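Local coordinates for Cwp19 (Clostridioides difficile, PDB 5OQ3), which probably cleaves peptidoglycan in the bacterial cell wall, through the TIM-barrel glycoside hydrolase domain present here, at residues D215-L226 with Y268-W278. Residues are numbered along the deposited sequence; the frame is centred on the assembly and turned at random. Where two conformers were deposited one is given.
Sequences DNWRRENVNTLL and YVGTYADTRAW
Arg219 bends at chi3 (-78°), which lays its guanidinium flat on the ring of Tyr268. The first torsion of Tyr268 swings CG away from its own backbone N, and the ring ends up beside the arginine. The two planes differ by 4° and their centres are 3.9 Å apart, a stacked cation-pi pair. Arg219 CD adds a CH-pi contact over the same face. The edge of the guanidinium is held too. Arg219 NH2 donates to Tyr268 O at 2.9 Å, from above the carbonyl plane. Arg219 NH1 donates to Asn216 OD1 at 2.8 Å, in the carbonyl plane. Both acceptors lie close to the guanidinium plane, and with the stack they fix the rotation of the group. The contact belongs to a TIM barrel, the glycoside hydrolase domain of Cwp19. It joins the N-terminal part of helix 214-236, which leads into strand 241-244, to the chain between that strand and strand 286-287. Tyr272 lies against the same helix, with Arg218 CD over one ring face, 3.8 Å from the ring centroid. Tyr272 OH is hydrogen-bonded to Val197 O, and Arg218 forms a salt bridge with Asp201. Further along the helix, Leu226 CD1 sits over the five-membered ring of Trp278, 3.4 Å from its centroid. Asn223 OD1 meets that indole at its edge, with the amide and ring planes at 89°. The bond from Trp278 NE1 to Asn223 OD1 is weak and bent. Asn223 ND2 donates to Glu220 OE2 and to a water, which in turn donates a hydrogen bond to Asp274 OD2 at 2.7 Å. Asp274 OD1 accepts from Trp250 NE1.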
loop_
_atom_site.group_PDB
_atom_site.type_symbol
_atom_site.label_atom_id
_atom_site.label_comp_id
_atom_site.label_asym_id
_atom_site.label_seq_id
_atom_site.Cartn_x
_atom_site.Cartn_y
_atom_site.Cartn_z
ATOM N N ASP A 215 23.576 -3.318 0.792
ATOM C CA ASP A 215 22.398 -2.576 1.128
ATOM C C ASP A 215 21.973 -1.700 -0.027
ATOM O O ASP A 215 20.770 -1.554 -0.281
ATOM C CB ASP A 215 22.551 -1.779 2.407
ATOM C CG ASP A 215 22.599 -2.658 3.632
ATOM O OD1 ASP A 215 22.245 -3.835 3.580
ATOM O OD2 ASP A 215 22.929 -2.146 4.680
ATOM N N ASN A 216 22.918 -1.175 -0.792
ATOM C CA ASN A 216 22.583 -0.450 -1.990
ATOM C C ASN A 216 21.948 -1.383 -3.052
ATOM O O ASN A 216 21.008 -0.979 -3.724
ATOM C CB ASN A 216 23.827 0.245 -2.607
ATOM C CG ASN A 216 24.417 1.350 -1.742
ATOM O OD1 ASN A 216 23.849 1.749 -0.759
ATOM N ND2 ASN A 216 25.565 1.863 -2.170
ATOM N N TRP A 217 22.467 -2.593 -3.143
ATOM C CA TRP A 217 21.904 -3.584 -4.040
ATOM C C TRP A 217 20.459 -3.932 -3.646
ATOM O O TRP A 217 19.598 -4.021 -4.498
ATOM C CB TRP A 217 22.810 -4.833 -4.044
ATOM C CG TRP A 217 22.302 -6.006 -4.787
ATOM C CD1 TRP A 217 22.279 -6.202 -6.137
ATOM C CD2 TRP A 217 21.692 -7.162 -4.195
ATOM N NE1 TRP A 217 21.718 -7.425 -6.397
ATOM C CE2 TRP A 217 21.345 -8.033 -5.222
ATOM C CE3 TRP A 217 21.399 -7.524 -2.876
ATOM C CZ2 TRP A 217 20.693 -9.253 -4.985
ATOM C CZ3 TRP A 217 20.806 -8.708 -2.640
ATOM C CH2 TRP A 217 20.453 -9.573 -3.674
ATOM N N ARG A 218 20.176 -4.098 -2.358
ATOM C CA ARG A 218 18.814 -4.376 -1.914
ATOM C C ARG A 218 17.883 -3.201 -2.256
ATOM O O ARG A 218 16.760 -3.425 -2.738
ATOM C CB ARG A 218 18.774 -4.618 -0.390
ATOM C CG ARG A 218 19.372 -5.968 0.014
ATOM C CD ARG A 218 19.274 -6.150 1.475
ATOM N NE ARG A 218 19.709 -7.490 1.876
ATOM C CZ ARG A 218 20.073 -7.812 3.100
ATOM N NH1 ARG A 218 20.108 -6.898 4.048
ATOM N NH2 ARG A 218 20.425 -9.065 3.349
ATOM N N ARG A 219 18.325 -1.960 -2.034
ATOM C CA ARG A 219 17.523 -0.814 -2.454
ATOM C C ARG A 219 17.232 -0.830 -3.957
ATOM O O ARG A 219 16.089 -0.563 -4.381
ATOM C CB ARG A 219 18.134 0.527 -1.975
ATOM C CG ARG A 219 17.922 0.842 -0.497
ATOM C CD ARG A 219 18.635 2.141 -0.084
ATOM N NE ARG A 219 20.069 2.001 0.109
ATOM C CZ ARG A 219 20.644 1.606 1.236
ATOM N NH1 ARG A 219 21.958 1.534 1.297
ATOM N NH2 ARG A 219 19.894 1.299 2.289
ATOM N N GLU A 220 18.251 -1.174 -4.733
ATOM C CA GLU A 220 18.067 -1.241 -6.164
ATOM C C GLU A 220 17.135 -2.373 -6.598
ATOM O O GLU A 220 16.432 -2.232 -7.582
ATOM C CB GLU A 220 19.390 -1.295 -6.891
ATOM C CG GLU A 220 19.244 -1.167 -8.411
ATOM C CD GLU A 220 18.683 0.142 -8.968
ATOM O OE1 GLU A 220 18.289 0.173 -10.155
ATOM O OE2 GLU A 220 18.607 1.123 -8.285
ATOM N N ASN A 221 17.128 -3.482 -5.886
ATOM C CA ASN A 221 16.195 -4.543 -6.179
ATOM C C ASN A 221 14.747 -4.057 -6.124
ATOM O O ASN A 221 13.902 -4.416 -6.929
ATOM C CB ASN A 221 16.369 -5.723 -5.195
ATOM C CG ASN A 221 17.664 -6.466 -5.387
ATOM O OD1 ASN A 221 18.220 -6.520 -6.474
ATOM N ND2 ASN A 221 18.125 -7.113 -4.330
ATOM N N VAL A 222 14.463 -3.272 -5.092
ATOM C CA VAL A 222 13.122 -2.693 -4.919
ATOM C C VAL A 222 12.867 -1.671 -6.032
ATOM O O VAL A 222 11.797 -1.730 -6.697
ATOM C CB VAL A 222 12.972 -2.051 -3.534
ATOM C CG1 VAL A 222 11.675 -1.231 -3.440
ATOM C CG2 VAL A 222 13.016 -3.124 -2.438
ATOM N N ASN A 223 13.832 -0.795 -6.294
ATOM C CA ASN A 223 13.694 0.171 -7.372
ATOM C C ASN A 223 13.365 -0.491 -8.693
ATOM O O ASN A 223 12.487 -0.018 -9.421
ATOM C CB ASN A 223 14.988 0.952 -7.557
ATOM C CG ASN A 223 15.380 1.810 -6.378
ATOM O OD1 ASN A 223 14.633 1.980 -5.408
ATOM N ND2 ASN A 223 16.615 2.340 -6.460
ATOM N N THR A 224 14.030 -1.586 -9.022
ATOM C CA THR A 224 13.854 -2.314 -10.272
ATOM C C THR A 224 12.458 -2.860 -10.400
ATOM O O THR A 224 11.874 -2.889 -11.474
ATOM C CB THR A 224 14.866 -3.501 -10.336
ATOM O OG1 THR A 224 16.200 -2.992 -10.329
ATOM C CG2 THR A 224 14.758 -4.257 -11.594
ATOM N N LEU A 225 11.931 -3.398 -9.311
ATOM C CA LEU A 225 10.563 -3.900 -9.306
ATOM C C LEU A 225 9.588 -2.776 -9.638
ATOM O O LEU A 225 8.742 -2.905 -10.523
ATOM C CB LEU A 225 10.179 -4.534 -7.963
ATOM C CG LEU A 225 8.713 -4.963 -7.926
ATOM C CD1 LEU A 225 8.380 -6.043 -8.947
ATOM C CD2 LEU A 225 8.378 -5.403 -6.517
ATOM N N LEU A 226 9.705 -1.660 -8.932
ATOM C CA LEU A 226 8.832 -0.525 -9.212
ATOM C C LEU A 226 8.910 -0.061 -10.645
ATOM O O LEU A 226 7.879 0.144 -11.308
ATOM C CB LEU A 226 9.059 0.629 -8.230
ATOM C CG LEU A 226 8.925 0.324 -6.741
ATOM C CD1 LEU A 226 9.119 1.597 -5.921
ATOM C CD2 LEU A 226 7.710 -0.373 -6.304
ATOM N N TYR A 268 14.640 3.855 4.374
ATOM C CA TYR A 268 15.847 3.627 3.583
ATOM C C TYR A 268 16.656 2.419 4.101
ATOM O O TYR A 268 17.249 1.714 3.304
ATOM C CB TYR A 268 16.669 4.911 3.634
ATOM C CG TYR A 268 17.955 4.934 2.886
ATOM C CD1 TYR A 268 17.986 5.345 1.557
ATOM C CD2 TYR A 268 19.153 4.643 3.506
ATOM C CE1 TYR A 268 19.180 5.453 0.873
ATOM C CE2 TYR A 268 20.328 4.704 2.807
ATOM C CZ TYR A 268 20.343 5.116 1.495
ATOM O OH TYR A 268 21.543 5.217 0.836
ATOM N N VAL A 269 16.697 2.303 5.433
ATOM C CA VAL A 269 17.599 1.454 6.218
ATOM C C VAL A 269 16.871 0.181 6.640
ATOM O O VAL A 269 17.425 -0.928 6.599
ATOM C CB VAL A 269 18.022 2.219 7.527
ATOM C CG1 VAL A 269 18.951 1.403 8.425
ATOM C CG2 VAL A 269 18.679 3.544 7.181
ATOM N N GLY A 270 15.635 0.352 7.086
ATOM C CA GLY A 270 14.907 -0.715 7.753
ATOM C C GLY A 270 14.176 -1.676 6.838
ATOM O O GLY A 270 13.947 -2.806 7.218
ATOM N N THR A 271 13.790 -1.221 5.642
ATOM C CA THR A 271 13.103 -2.067 4.633
ATOM C C THR A 271 13.620 -1.884 3.205
ATOM O O THR A 271 13.128 -2.515 2.286
ATOM C CB THR A 271 11.554 -1.926 4.679
ATOM O OG1 THR A 271 11.097 -0.771 3.993
ATOM C CG2 THR A 271 11.044 -1.802 6.077
ATOM N N TYR A 272 14.643 -1.059 3.034
ATOM C CA TYR A 272 15.313 -0.803 1.734
ATOM C C TYR A 272 14.402 -0.147 0.734
ATOM O O TYR A 272 14.461 -0.459 -0.451
ATOM C CB TYR A 272 16.084 -2.054 1.181
ATOM C CG TYR A 272 17.052 -2.575 2.222
ATOM C CD1 TYR A 272 18.272 -1.933 2.475
ATOM C CD2 TYR A 272 16.743 -3.687 2.999
ATOM C CE1 TYR A 272 19.133 -2.398 3.470
ATOM C CE2 TYR A 272 17.615 -4.139 3.998
ATOM C CZ TYR A 272 18.809 -3.523 4.213
ATOM O OH TYR A 272 19.602 -3.990 5.241
ATOM N N ALA A 273 13.585 0.778 1.213
ATOM C CA ALA A 273 12.643 1.537 0.437
ATOM C C ALA A 273 13.193 2.946 0.292
ATOM O O ALA A 273 13.056 3.775 1.166
ATOM C CB ALA A 273 11.283 1.528 1.110
ATOM N N ASP A 274 13.833 3.194 -0.815
ATOM C CA ASP A 274 14.568 4.418 -1.111
ATOM C C ASP A 274 13.629 5.363 -1.862
ATOM O O ASP A 274 13.739 5.563 -3.074
ATOM C CB ASP A 274 15.834 4.136 -1.885
ATOM C CG ASP A 274 16.730 5.353 -2.012
ATOM O OD1 ASP A 274 16.317 6.481 -1.619
ATOM O OD2 ASP A 274 17.859 5.156 -2.521
ATOM N N THR A 275 12.702 5.943 -1.128
ATOM C CA THR A 275 11.618 6.721 -1.759
ATOM C C THR A 275 12.188 7.875 -2.561
ATOM O O THR A 275 11.651 8.196 -3.607
ATOM C CB THR A 275 10.683 7.242 -0.682
ATOM O OG1 THR A 275 10.398 6.162 0.200
ATOM C CG2 THR A 275 9.423 7.804 -1.306
ATOM N N ARG A 276 13.259 8.492 -2.081
ATOM C CA ARG A 276 13.860 9.581 -2.856
ATOM C C ARG A 276 14.284 9.117 -4.225
ATOM O O ARG A 276 14.091 9.841 -5.199
ATOM C CB ARG A 276 15.016 10.204 -2.080
ATOM C CG ARG A 276 15.760 11.220 -2.923
ATOM C CD ARG A 276 16.858 11.936 -2.151
ATOM N NE ARG A 276 16.276 12.828 -1.172
ATOM C CZ ARG A 276 16.971 13.493 -0.259
ATOM N NH1 ARG A 276 18.292 13.366 -0.194
ATOM N NH2 ARG A 276 16.371 14.312 0.577
ATOM N N ALA A 277 14.925 7.959 -4.323
ATOM C CA ALA A 277 15.316 7.445 -5.631
ATOM C C ALA A 277 14.112 7.224 -6.505
ATOM O O ALA A 277 14.166 7.460 -7.730
ATOM C CB ALA A 277 16.102 6.119 -5.436
ATOM N N TRP A 278 13.027 6.704 -5.969
ATOM C CA TRP A 278 11.842 6.449 -6.755
ATOM C C TRP A 278 11.352 7.745 -7.375
ATOM O O TRP A 278 10.924 7.781 -8.530
ATOM C CB TRP A 278 10.722 5.857 -5.915
ATOM C CG TRP A 278 11.046 4.670 -5.103
ATOM C CD1 TRP A 278 12.094 3.806 -5.225
ATOM C CD2 TRP A 278 10.247 4.187 -4.027
ATOM N NE1 TRP A 278 12.044 2.856 -4.256
ATOM C CE2 TRP A 278 10.893 3.049 -3.518
ATOM C CE3 TRP A 278 9.033 4.609 -3.438
ATOM C CZ2 TRP A 278 10.398 2.357 -2.415
ATOM C CZ3 TRP A 278 8.551 3.922 -2.376
ATOM C CH2 TRP A 278 9.193 2.788 -1.884
HETATM O O HOH W 1 18.515 3.466 -4.531
#